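PDB 6BXT: mitochondrial association factor 1 from Toxoplasma gondii, which binds ADP-ribose and probably takes part in tethering mitochondria of the host cell to the compartment that houses the parasite. Local coordinates for residues A[45-50]-A[60-65]; A[50-55]-A[167-172]; A[147-152]-A[195-200]; A[214-219]-A[252-257]. All coordinates share one frame; numbering follows the deposited sequence.

Contact 1: A[45-50]-A[60-65]; sequences VATVDA and VGMNGE. With APR (adenosine-5-diphosphoribose), chain D.
Met62 and Asn63, in the first turn of helix 61-76, lean on Thr47, Val48, Asp49 and Ala50 of strand 45-51. This is the strand-loop-helix corner of a macrodomain-like alpha/beta fold, and ADP-ribose lies in its mouth. The short segments run far from parallel, with 124° between their directions and 6.8 Å between their axes at closest approach.

The tight part is the buried side, and Met62 fills it. With CG anti to the backbone N (chi1 176°) and the chain extended beyond it, the thioether reaches back along the strand until CE meets Thr47 CG2 at 3.5 Å and lies beside the carbonyl oxygen of Val48. Nearer the root, Met62 CB packs on Ala50 CB at 4.4 Å. Pro217 and Met257 close in on the same side chain. Asn63 crosses the carboxylate of Asp49, the amide and carboxylate planes standing 66° apart, while its CB sits 3.8 Å from the backbone O of Ala50.

The more open side, toward solvent, is that of Val60 and Glu65. Val60 is exposed, and its carbonyl O accepts from O1D of ADP-ribose. Glu65, partly exposed, bends at chi2 and brings CG beside the adenine N6. Between these two sides the helix start holds both the distal ribose and the adjoining phosphate: Asn63 N donates to O1D at 3.0 Å, and Met62 N makes a weak bond to the phosphate oxygen O1A. The Asn63 amide, whose ND2 also bonds Phe56 O, gives ND2 to ribose O2D at 3.1 Å.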
# COMPACT_ATOMS: atom_id res chain seq x y z
N VAL A 45 -3.46 -9.08 7.84
CA VAL A 45 -2.44 -8.54 6.94
C VAL A 45 -3.05 -7.54 5.96
O VAL A 45 -3.87 -7.90 5.12
CB VAL A 45 -1.76 -9.67 6.15
CG1 VAL A 45 -0.65 -9.12 5.26
CG2 VAL A 45 -1.21 -10.73 7.11
N ALA A 46 -2.63 -6.28 6.08
CA ALA A 46 -3.09 -5.22 5.19
C ALA A 46 -2.16 -5.09 3.99
O ALA A 46 -1.03 -4.63 4.12
CB ALA A 46 -3.19 -3.90 5.93
N THR A 47 -2.66 -5.48 2.82
CA THR A 47 -1.87 -5.43 1.59
C THR A 47 -1.96 -4.05 0.96
O THR A 47 -3.01 -3.41 1.00
CB THR A 47 -2.34 -6.49 0.58
OG1 THR A 47 -2.22 -7.79 1.15
CG2 THR A 47 -1.50 -6.43 -0.70
N VAL A 48 -0.85 -3.60 0.38
CA VAL A 48 -0.76 -2.26 -0.17
C VAL A 48 -0.98 -2.25 -1.68
O VAL A 48 -0.21 -2.87 -2.43
CB VAL A 48 0.61 -1.62 0.14
CG1 VAL A 48 0.70 -0.21 -0.43
CG2 VAL A 48 0.86 -1.61 1.64
N ASP A 49 -2.01 -1.54 -2.11
CA ASP A 49 -2.31 -1.41 -3.53
C ASP A 49 -1.38 -0.39 -4.18
O ASP A 49 -1.30 0.76 -3.76
CB ASP A 49 -3.77 -0.98 -3.72
CG ASP A 49 -4.22 -1.06 -5.17
OD1 ASP A 49 -3.37 -1.11 -6.07
OD2 ASP A 49 -5.45 -1.05 -5.40
N ALA A 50 -0.66 -0.84 -5.21
CA ALA A 50 0.18 0.06 -5.99
C ALA A 50 -0.71 0.94 -6.86
O ALA A 50 -0.95 0.64 -8.03
CB ALA A 50 1.15 -0.73 -6.84
N VAL A 60 -4.79 -2.26 -14.54
CA VAL A 60 -4.02 -3.50 -14.65
C VAL A 60 -2.99 -3.58 -13.53
O VAL A 60 -3.13 -2.91 -12.51
CB VAL A 60 -3.33 -3.60 -16.02
CG1 VAL A 60 -4.36 -3.58 -17.13
CG2 VAL A 60 -2.31 -2.47 -16.20
N GLY A 61 -1.97 -4.41 -13.72
CA GLY A 61 -0.93 -4.58 -12.72
C GLY A 61 -1.52 -5.09 -11.42
O GLY A 61 -2.44 -5.91 -11.42
N MET A 62 -0.99 -4.59 -10.31
CA MET A 62 -1.46 -5.00 -8.99
C MET A 62 -2.76 -4.30 -8.62
O MET A 62 -3.56 -4.82 -7.84
CB MET A 62 -0.39 -4.71 -7.94
CG MET A 62 -0.84 -5.03 -6.53
SD MET A 62 0.52 -5.52 -5.46
CE MET A 62 -0.38 -5.72 -3.92
N ASN A 63 -2.98 -3.10 -9.17
CA ASN A 63 -4.21 -2.37 -8.93
C ASN A 63 -5.39 -3.11 -9.54
O ASN A 63 -6.52 -3.03 -9.06
CB ASN A 63 -4.11 -0.95 -9.49
CG ASN A 63 -5.19 -0.02 -8.97
OD1 ASN A 63 -5.88 -0.33 -7.99
ND2 ASN A 63 -5.35 1.12 -9.62
N GLY A 64 -5.12 -3.85 -10.62
CA GLY A 64 -6.13 -4.65 -11.28
C GLY A 64 -6.54 -5.85 -10.45
O GLY A 64 -7.69 -6.27 -10.47
N GLU A 65 -5.58 -6.42 -9.72
CA GLU A 65 -5.84 -7.57 -8.87
C GLU A 65 -6.83 -7.23 -7.76
O GLU A 65 -7.78 -7.97 -7.52
CB GLU A 65 -4.54 -8.10 -8.25
CG GLU A 65 -3.76 -9.02 -9.17
CD GLU A 65 -4.52 -10.27 -9.54
OE1 GLU A 65 -4.93 -11.02 -8.62
OE2 GLU A 65 -4.73 -10.50 -10.75
N1 APR D . -0.03 -9.20 -8.70
C2 APR D . 0.96 -9.01 -7.81
N3 APR D . 2.05 -8.25 -8.16
C4 APR D . 2.14 -7.69 -9.40
C5 APR D . 1.14 -7.88 -10.29
C6 APR D . 0.04 -8.65 -9.94
N6 APR D . -1.16 -9.04 -10.60
N7 APR D . 1.46 -7.22 -11.44
C8 APR D . 2.67 -6.62 -11.25
N9 APR D . 3.10 -6.91 -9.98
C1' APR D . 4.27 -6.51 -9.37
C2' APR D . 5.19 -5.93 -10.16
O2' APR D . 6.26 -6.90 -10.45
C3' APR D . 5.77 -4.76 -9.34
O3' APR D . 6.89 -5.13 -8.71
O4' APR D . 3.87 -5.43 -8.18
C4' APR D . 4.62 -4.39 -8.28
C5' APR D . 3.80 -3.23 -8.78
O5' APR D . 3.09 -3.62 -9.98
PA APR D . 2.42 -2.49 -10.83
O1A APR D . 1.14 -2.03 -10.15
O2A APR D . 2.12 -2.98 -12.19
O3A APR D . 3.48 -1.28 -10.92
PB APR D . 3.21 0.22 -10.47
O1B APR D . 3.36 0.36 -8.95
O2B APR D . 4.25 1.10 -11.17
O5D APR D . 1.76 0.67 -10.92
C5D APR D . 1.68 1.17 -12.23
O4D APR D . -0.11 -0.24 -12.65
O1D APR D . -1.42 -1.17 -10.82
C1D APR D . -1.53 -0.28 -11.87
O2D APR D . -3.18 1.33 -11.88
C2D APR D . -1.81 0.94 -11.42
O3D APR D . -1.43 2.72 -12.90
C3D APR D . -0.80 1.87 -12.02
C4D APR D . 0.24 0.98 -12.80

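Contact 2: A[50-55]-A[167-172]; sequences AGTYGL and MLYTVA. With APR (adenosine-5-diphosphoribose), chain D.
Gly51 CA sits over the ring of Tyr169 where two parallel neighbours in the central sheet of this macrodomain-like fold, strands 45-51 and 166-171, come to their ends. The fit depends on Gly51 being small: its CA lies above one ring face, 3.7 Å from the centroid and offset toward the rim, in a CH-pi contact. Tyr169 CG is anti to the backbone N (chi1 -177°), which carries the ring past the glycine until the hydroxyl takes a nearly straight bond from Thr52 N (2.9 Å, 172°). The same OH is hydrogen-bonded to Phe56 O.

Beyond the strand, residues 52-55 fold into a type I turn, and Val171 fits against its flank as a forked bump. One prong, CG1, nudges the ring of Tyr53 at CD1, 3.7 Å away; the other, CG2, enters beside Leu55 CD2 at 3.6 Å. Both neighbours cross the valine at about a right angle, and Thr52 O faces the fork from between them. Leu55 CD2 also approaches Tyr169 CE1. Tyr53 stacks on Phe224, whose backbone N binds ADP-ribose, and Thr52 CB comes to 3.3 Å from ribose O3D.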
# COMPACT_ATOMS: atom_id res chain seq x y z
N ALA A 50 -0.66 -0.84 -5.21
CA ALA A 50 0.18 0.06 -5.99
C ALA A 50 -0.71 0.94 -6.86
O ALA A 50 -0.95 0.64 -8.03
CB ALA A 50 1.15 -0.73 -6.84
N GLY A 51 -1.20 2.02 -6.27
CA GLY A 51 -2.19 2.87 -6.90
C GLY A 51 -1.67 3.73 -8.04
O GLY A 51 -0.48 3.70 -8.37
N THR A 52 -2.57 4.51 -8.62
CA THR A 52 -2.25 5.38 -9.75
C THR A 52 -2.57 6.83 -9.42
O THR A 52 -3.09 7.14 -8.35
CB THR A 52 -3.03 4.96 -11.01
OG1 THR A 52 -2.82 5.92 -12.05
CG2 THR A 52 -4.52 4.84 -10.71
N TYR A 53 -2.25 7.72 -10.36
CA TYR A 53 -2.45 9.15 -10.15
C TYR A 53 -3.94 9.48 -10.09
O TYR A 53 -4.34 10.43 -9.42
CB TYR A 53 -1.78 9.95 -11.27
CG TYR A 53 -0.39 9.47 -11.61
CD1 TYR A 53 0.64 9.55 -10.68
CD2 TYR A 53 -0.10 8.93 -12.86
CE1 TYR A 53 1.92 9.11 -10.98
CE2 TYR A 53 1.17 8.49 -13.17
CZ TYR A 53 2.17 8.58 -12.23
OH TYR A 53 3.44 8.14 -12.54
N GLY A 54 -4.75 8.69 -10.78
CA GLY A 54 -6.19 8.90 -10.80
C GLY A 54 -6.87 8.51 -9.49
O GLY A 54 -8.05 8.78 -9.31
N LEU A 55 -6.12 7.88 -8.60
CA LEU A 55 -6.61 7.51 -7.27
C LEU A 55 -7.84 6.60 -7.32
O LEU A 55 -8.66 6.59 -6.40
CB LEU A 55 -6.94 8.77 -6.46
CG LEU A 55 -5.81 9.77 -6.23
CD1 LEU A 55 -6.34 11.02 -5.55
CD2 LEU A 55 -4.69 9.14 -5.41
N MET A 167 -7.08 -3.04 3.60
CA MET A 167 -6.19 -2.80 2.47
C MET A 167 -5.58 -1.41 2.56
O MET A 167 -6.06 -0.56 3.32
CB MET A 167 -6.93 -2.97 1.14
CG MET A 167 -8.03 -1.93 0.91
SD MET A 167 -8.60 -1.88 -0.80
CE MET A 167 -7.13 -1.29 -1.65
N LEU A 168 -4.53 -1.18 1.78
CA LEU A 168 -3.96 0.15 1.63
C LEU A 168 -3.83 0.50 0.16
O LEU A 168 -3.82 -0.38 -0.70
CB LEU A 168 -2.59 0.24 2.31
CG LEU A 168 -2.61 0.11 3.84
CD1 LEU A 168 -1.90 -1.16 4.27
CD2 LEU A 168 -1.98 1.34 4.48
N TYR A 169 -3.75 1.79 -0.12
CA TYR A 169 -3.64 2.30 -1.48
C TYR A 169 -2.67 3.46 -1.48
O TYR A 169 -2.82 4.40 -0.70
CB TYR A 169 -5.02 2.74 -1.99
CG TYR A 169 -5.06 3.22 -3.43
CD1 TYR A 169 -4.57 4.48 -3.77
CD2 TYR A 169 -5.62 2.45 -4.43
CE1 TYR A 169 -4.61 4.93 -5.08
CE2 TYR A 169 -5.68 2.89 -5.74
CZ TYR A 169 -5.17 4.13 -6.06
OH TYR A 169 -5.22 4.58 -7.36
N THR A 170 -1.66 3.39 -2.34
CA THR A 170 -0.66 4.45 -2.42
C THR A 170 -0.26 4.69 -3.86
O THR A 170 -0.43 3.82 -4.72
CB THR A 170 0.60 4.10 -1.59
OG1 THR A 170 1.47 5.24 -1.53
CG2 THR A 170 1.34 2.91 -2.19
N VAL A 171 0.25 5.89 -4.13
CA VAL A 171 0.71 6.25 -5.47
C VAL A 171 2.22 6.44 -5.45
O VAL A 171 2.73 7.31 -4.75
CB VAL A 171 0.03 7.54 -5.97
CG1 VAL A 171 0.32 7.76 -7.44
CG2 VAL A 171 -1.47 7.48 -5.72
N ALA A 172 2.92 5.61 -6.22
CA ALA A 172 4.37 5.63 -6.23
C ALA A 172 4.90 6.61 -7.28
O ALA A 172 4.21 6.92 -8.25
CB ALA A 172 4.91 4.23 -6.49
N1 APR D . -0.03 -9.20 -8.70
C2 APR D . 0.96 -9.01 -7.81
N3 APR D . 2.05 -8.25 -8.16
C4 APR D . 2.14 -7.69 -9.40
C5 APR D . 1.14 -7.88 -10.29
C6 APR D . 0.04 -8.65 -9.94
N6 APR D . -1.16 -9.04 -10.60
N7 APR D . 1.46 -7.22 -11.44
C8 APR D . 2.67 -6.62 -11.25
N9 APR D . 3.10 -6.91 -9.98
C1' APR D . 4.27 -6.51 -9.37
C2' APR D . 5.19 -5.93 -10.16
O2' APR D . 6.26 -6.90 -10.45
C3' APR D . 5.77 -4.76 -9.34
O3' APR D . 6.89 -5.13 -8.71
O4' APR D . 3.87 -5.43 -8.18
C4' APR D . 4.62 -4.39 -8.28
C5' APR D . 3.80 -3.23 -8.78
O5' APR D . 3.09 -3.62 -9.98
PA APR D . 2.42 -2.49 -10.83
O1A APR D . 1.14 -2.03 -10.15
O2A APR D . 2.12 -2.98 -12.19
O3A APR D . 3.48 -1.28 -10.92
PB APR D . 3.21 0.22 -10.47
O1B APR D . 3.36 0.36 -8.95
O2B APR D . 4.25 1.10 -11.17
O5D APR D . 1.76 0.67 -10.92
C5D APR D . 1.68 1.17 -12.23
O4D APR D . -0.11 -0.24 -12.65
O1D APR D . -1.42 -1.17 -10.82
C1D APR D . -1.53 -0.28 -11.87
O2D APR D . -3.18 1.33 -11.88
C2D APR D . -1.81 0.94 -11.42
O3D APR D . -1.43 2.72 -12.90
C3D APR D . -0.80 1.87 -12.02
C4D APR D . 0.24 0.98 -12.80

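Contact 3: A[147-152]-A[195-200]; sequences TFLHIL and GAVSEY
Tyr200, on helix 179-201, lays its side chain across Leu149 and Ile151 of strand 147-152, and can be followed outward atom by atom. CB, the first to touch, is 4.0 Å from Leu149 CD1. With CG anti to the backbone N (chi1 165°), the ring swings off the helix over the strand, and CG itself is 3.9 Å from the same methyl. CD2 stays near that methyl, while CD1 passes to the other leucine branch: Leu149 CD2 sits over the ring face, 4.2 Å from the centroid and 19° off the normal, a CH-pi contact between side chains that cross at about a right angle. Next comes CE1, which meets Ile151 CD1 at 3.8 Å, and then CZ, 4.0 Å from Ile151 CD1. At the tip, OH rests 3.4 Å from that methyl, while its hydrogen bond goes to Lys209 O, so the buried hydroxyl is satisfied at the far end of an otherwise apolar ring. Phe124 of the next strand adds an edge-to-face contact with Tyr200.

One turn back along the helix the fit is shallower. Ala196 CB approaches Thr147 CG2 at 4.2 Å, and Val197 CG2 touches Leu149 CD1 from the flank. No hydrogen bond joins the two segments; alternate strand residues simply present Thr147, Leu149 and Ile151 to a helix inclined at 45°. Such a helix laid on a mixed beta sheet contributes to one helical layer of an alpha/beta/alpha sandwich, as in macrodomains.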
# COMPACT_ATOMS: atom_id res chain seq x y z
N THR A 147 -1.59 8.28 0.67
CA THR A 147 -1.85 6.94 1.19
C THR A 147 -3.24 6.86 1.82
O THR A 147 -3.68 7.80 2.48
CB THR A 147 -0.80 6.53 2.23
OG1 THR A 147 0.50 6.54 1.62
CG2 THR A 147 -1.08 5.13 2.75
N PHE A 148 -3.91 5.74 1.61
CA PHE A 148 -5.25 5.52 2.13
C PHE A 148 -5.34 4.16 2.80
O PHE A 148 -4.60 3.23 2.45
CB PHE A 148 -6.28 5.62 1.01
CG PHE A 148 -6.02 6.74 0.04
CD1 PHE A 148 -5.15 6.57 -1.03
CD2 PHE A 148 -6.66 7.97 0.19
CE1 PHE A 148 -4.91 7.60 -1.92
CE2 PHE A 148 -6.42 9.00 -0.70
CZ PHE A 148 -5.55 8.81 -1.76
N LEU A 149 -6.24 4.03 3.77
CA LEU A 149 -6.48 2.76 4.45
C LEU A 149 -7.98 2.50 4.52
O LEU A 149 -8.70 3.23 5.20
CB LEU A 149 -5.87 2.75 5.85
CG LEU A 149 -5.99 1.42 6.63
CD1 LEU A 149 -4.85 1.30 7.62
CD2 LEU A 149 -7.33 1.29 7.36
N HIS A 150 -8.43 1.46 3.83
CA HIS A 150 -9.84 1.09 3.83
C HIS A 150 -10.07 -0.20 4.60
O HIS A 150 -9.33 -1.17 4.43
CB HIS A 150 -10.35 0.93 2.40
CG HIS A 150 -10.03 2.08 1.50
ND1 HIS A 150 -10.89 3.15 1.33
CD2 HIS A 150 -8.96 2.34 0.72
CE1 HIS A 150 -10.36 4.01 0.48
NE2 HIS A 150 -9.19 3.54 0.10
N ILE A 151 -11.08 -0.19 5.46
CA ILE A 151 -11.59 -1.42 6.05
C ILE A 151 -12.70 -1.93 5.15
O ILE A 151 -13.62 -1.19 4.81
CB ILE A 151 -12.11 -1.21 7.48
CG1 ILE A 151 -10.97 -0.83 8.42
CG2 ILE A 151 -12.80 -2.48 7.98
CD1 ILE A 151 -11.41 -0.33 9.78
N LEU A 152 -12.61 -3.20 4.77
CA LEU A 152 -13.55 -3.79 3.82
C LEU A 152 -14.76 -4.40 4.52
O LEU A 152 -14.63 -5.05 5.56
CB LEU A 152 -12.85 -4.86 2.98
CG LEU A 152 -11.63 -4.39 2.18
CD1 LEU A 152 -10.89 -5.59 1.62
CD2 LEU A 152 -12.05 -3.46 1.05
N GLY A 195 2.87 5.33 8.45
CA GLY A 195 2.20 6.33 9.26
C GLY A 195 0.72 6.04 9.42
O GLY A 195 0.17 6.13 10.51
N ALA A 196 0.08 5.67 8.31
CA ALA A 196 -1.35 5.38 8.31
C ALA A 196 -1.66 4.18 9.20
O ALA A 196 -2.61 4.21 9.98
CB ALA A 196 -1.83 5.12 6.89
N VAL A 197 -0.85 3.13 9.08
CA VAL A 197 -1.03 1.93 9.89
C VAL A 197 -0.74 2.22 11.36
O VAL A 197 -1.46 1.78 12.25
CB VAL A 197 -0.13 0.78 9.40
CG1 VAL A 197 -0.18 -0.39 10.37
CG2 VAL A 197 -0.54 0.35 8.00
N SER A 198 0.34 2.96 11.60
CA SER A 198 0.68 3.40 12.95
C SER A 198 -0.47 4.20 13.56
O SER A 198 -0.95 3.87 14.64
CB SER A 198 1.94 4.26 12.93
OG SER A 198 2.10 4.95 14.16
N GLU A 199 -0.90 5.24 12.86
CA GLU A 199 -1.96 6.11 13.35
C GLU A 199 -3.29 5.36 13.45
O GLU A 199 -4.08 5.63 14.35
CB GLU A 199 -2.11 7.33 12.44
CG GLU A 199 -2.56 8.59 13.17
CD GLU A 199 -1.54 9.10 14.17
OE1 GLU A 199 -0.35 8.75 14.04
OE2 GLU A 199 -1.93 9.85 15.09
N TYR A 200 -3.53 4.42 12.54
CA TYR A 200 -4.77 3.65 12.55
C TYR A 200 -4.86 2.74 13.77
O TYR A 200 -5.91 2.66 14.42
CB TYR A 200 -4.90 2.80 11.28
CG TYR A 200 -5.95 1.72 11.39
CD1 TYR A 200 -7.30 2.02 11.27
CD2 TYR A 200 -5.58 0.40 11.63
CE1 TYR A 200 -8.26 1.03 11.37
CE2 TYR A 200 -6.54 -0.59 11.73
CZ TYR A 200 -7.87 -0.27 11.61
OH TYR A 200 -8.83 -1.26 11.71

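Contact 4: A[214-219]-A[252-257]; sequences IRLPLL and VELQFM. With APR (adenosine-5-diphosphoribose), chain D.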
# COMPACT_ATOMS: atom_id res chain seq x y z
N ILE A 214 2.10 -5.92 7.06
CA ILE A 214 1.87 -5.14 5.84
C ILE A 214 2.52 -5.81 4.63
O ILE A 214 3.74 -5.97 4.58
CB ILE A 214 2.43 -3.71 5.96
CG1 ILE A 214 1.87 -3.02 7.21
CG2 ILE A 214 2.08 -2.89 4.72
CD1 ILE A 214 2.50 -1.68 7.51
N ARG A 215 1.70 -6.21 3.67
CA ARG A 215 2.19 -6.83 2.45
C ARG A 215 2.45 -5.78 1.38
O ARG A 215 1.51 -5.22 0.81
CB ARG A 215 1.18 -7.87 1.95
CG ARG A 215 1.72 -8.78 0.85
CD ARG A 215 0.99 -10.11 0.80
NE ARG A 215 1.05 -10.82 2.08
CZ ARG A 215 0.62 -12.06 2.27
NH1 ARG A 215 0.09 -12.75 1.27
NH2 ARG A 215 0.72 -12.61 3.47
N LEU A 216 3.72 -5.53 1.11
CA LEU A 216 4.13 -4.50 0.15
C LEU A 216 4.63 -5.10 -1.16
O LEU A 216 5.46 -6.01 -1.14
CB LEU A 216 5.24 -3.63 0.74
CG LEU A 216 4.95 -2.92 2.06
CD1 LEU A 216 6.18 -2.97 2.95
CD2 LEU A 216 4.53 -1.49 1.80
N PRO A 217 4.13 -4.60 -2.30
CA PRO A 217 4.85 -4.90 -3.54
C PRO A 217 6.07 -4.00 -3.65
O PRO A 217 6.24 -3.12 -2.80
CB PRO A 217 3.82 -4.57 -4.62
CG PRO A 217 2.98 -3.51 -4.01
CD PRO A 217 2.90 -3.84 -2.54
N LEU A 218 6.91 -4.20 -4.65
CA LEU A 218 8.00 -3.27 -4.90
C LEU A 218 7.44 -2.07 -5.64
O LEU A 218 7.31 -2.10 -6.87
CB LEU A 218 9.12 -3.94 -5.70
CG LEU A 218 10.38 -3.09 -5.91
CD1 LEU A 218 11.11 -2.86 -4.59
CD2 LEU A 218 11.31 -3.74 -6.92
N LEU A 219 7.08 -1.03 -4.90
CA LEU A 219 6.43 0.15 -5.47
C LEU A 219 7.24 0.76 -6.61
O LEU A 219 8.47 0.87 -6.54
CB LEU A 219 6.20 1.22 -4.38
CG LEU A 219 5.01 1.10 -3.42
CD1 LEU A 219 3.78 0.47 -4.06
CD2 LEU A 219 5.39 0.36 -2.14
N VAL A 252 4.29 -3.53 13.69
CA VAL A 252 3.86 -4.38 12.58
C VAL A 252 5.02 -5.07 11.88
O VAL A 252 6.18 -4.69 12.04
CB VAL A 252 3.06 -3.57 11.52
CG1 VAL A 252 1.76 -3.08 12.12
CG2 VAL A 252 3.89 -2.41 10.99
N GLU A 253 4.69 -6.10 11.10
CA GLU A 253 5.67 -6.89 10.37
C GLU A 253 5.61 -6.58 8.89
O GLU A 253 4.54 -6.65 8.28
CB GLU A 253 5.43 -8.38 10.61
CG GLU A 253 6.41 -9.31 9.93
CD GLU A 253 6.04 -10.77 10.11
OE1 GLU A 253 4.91 -11.15 9.74
OE2 GLU A 253 6.88 -11.54 10.63
N LEU A 254 6.75 -6.24 8.30
CA LEU A 254 6.81 -5.92 6.88
C LEU A 254 6.96 -7.19 6.05
O LEU A 254 7.79 -8.05 6.36
CB LEU A 254 7.96 -4.96 6.58
CG LEU A 254 7.89 -3.56 7.21
CD1 LEU A 254 9.11 -2.75 6.81
CD2 LEU A 254 6.61 -2.84 6.83
N GLN A 255 6.15 -7.29 5.00
CA GLN A 255 6.23 -8.40 4.06
C GLN A 255 6.40 -7.86 2.65
O GLN A 255 5.63 -7.00 2.22
CB GLN A 255 4.98 -9.28 4.14
CG GLN A 255 4.76 -9.94 5.48
CD GLN A 255 3.45 -10.70 5.53
OE1 GLN A 255 2.77 -10.85 4.52
NE2 GLN A 255 3.09 -11.19 6.72
N PHE A 256 7.41 -8.35 1.94
CA PHE A 256 7.66 -7.93 0.57
C PHE A 256 7.30 -9.02 -0.42
O PHE A 256 7.86 -10.12 -0.40
CB PHE A 256 9.12 -7.51 0.41
CG PHE A 256 9.43 -6.17 1.01
CD1 PHE A 256 9.11 -5.01 0.33
CD2 PHE A 256 10.04 -6.08 2.25
CE1 PHE A 256 9.39 -3.77 0.88
CE2 PHE A 256 10.32 -4.85 2.80
CZ PHE A 256 9.99 -3.69 2.12
N MET A 257 6.35 -8.70 -1.29
CA MET A 257 5.88 -9.63 -2.31
C MET A 257 6.99 -9.95 -3.30
O MET A 257 8.01 -9.26 -3.35
CB MET A 257 4.67 -9.05 -3.04
CG MET A 257 3.50 -8.74 -2.14
SD MET A 257 2.19 -7.87 -3.01
CE MET A 257 1.66 -9.12 -4.19
N1 APR D . -0.03 -9.20 -8.70
C2 APR D . 0.96 -9.01 -7.81
N3 APR D . 2.05 -8.25 -8.16
C4 APR D . 2.14 -7.69 -9.40
C5 APR D . 1.14 -7.88 -10.29
C6 APR D . 0.04 -8.65 -9.94
N6 APR D . -1.16 -9.04 -10.60
N7 APR D . 1.46 -7.22 -11.44
C8 APR D . 2.67 -6.62 -11.25
N9 APR D . 3.10 -6.91 -9.98
C1' APR D . 4.27 -6.51 -9.37
C2' APR D . 5.19 -5.93 -10.16
O2' APR D . 6.26 -6.90 -10.45
C3' APR D . 5.77 -4.76 -9.34
O3' APR D . 6.89 -5.13 -8.71
O4' APR D . 3.87 -5.43 -8.18
C4' APR D . 4.62 -4.39 -8.28
C5' APR D . 3.80 -3.23 -8.78
O5' APR D . 3.09 -3.62 -9.98
PA APR D . 2.42 -2.49 -10.83
O1A APR D . 1.14 -2.03 -10.15
O2A APR D . 2.12 -2.98 -12.19
O3A APR D . 3.48 -1.28 -10.92
PB APR D . 3.21 0.22 -10.47
O1B APR D . 3.36 0.36 -8.95
O2B APR D . 4.25 1.10 -11.17
O5D APR D . 1.76 0.67 -10.92
C5D APR D . 1.68 1.17 -12.23
O4D APR D . -0.11 -0.24 -12.65
O1D APR D . -1.42 -1.17 -10.82
C1D APR D . -1.53 -0.28 -11.87
O2D APR D . -3.18 1.33 -11.88
C2D APR D . -1.81 0.94 -11.42
O3D APR D . -1.43 2.72 -12.90
C3D APR D . -0.80 1.87 -12.02
C4D APR D . 0.24 0.98 -12.80
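Arg215 and Gln255 face each other on one side of two parallel strands, and Leu216 and Phe256 do so on the other. On the first face, the guanidinium presents its NE side to a single acceptor: Gln255 OE1 takes NE at 3.0 Å and NH2 at 2.9 Å. The oxygen lies at the guanidinium edge, about 20° out of its plane, and the amide is turned 38° against that plane. NE arrives almost in line with the carbonyl, NH2 on a lone pair. A bend at chi3 (-57°) brings the arginine head round to the glutamine, and NH1 is left to pair with Asp38. Met257 crosses the arginine stem at about a right angle, CG to CG 3.5 Å.

On the opposite face the side chains run alongside. Leu216 and Phe256 point the same way, and Leu216 CD1 settles over the phenyl face, 4.3 Å from its centroid. The same methyl meets Leu254 CD2, and Ile214 CD1 reaches Val252 CG2 at 3.8 Å. Backbone bonds alternate between the strands, from Ile214 N to Glu253 O through to Met257 N to Leu216 O.

Past the strand ends, Pro217 CB and Met257 CE border ADP-ribose, the latter 3.7 Å from adenine C2. Helix 230-248 links the two strands, making this a beta-alpha-beta crossover whose C-terminal strand ends line the nucleotide pocket of a macrodomain-like fold.

From the N terminus, contact 1 closes first, across the short loop that leads from strand 45-51 into helix 61-76. Contact 2 starts from the same strand end, shares Ala50, and crosses contact 1, reaching over more than a hundred residues to strand 166-171. Before that span is complete, strand 147-152 opens contact 3, which therefore crosses contact 2 and ends on helix 179-201. Contact 4 follows in series and adds the last crossover. In the sheet, strand 45-51 lies between 213-216 and 166-171, with 147-152 beyond the latter. Val197 touches Ile214 and Val252, joining contacts 3 and 4, while contacts 1, 2 and 4 meet around ADP-ribose.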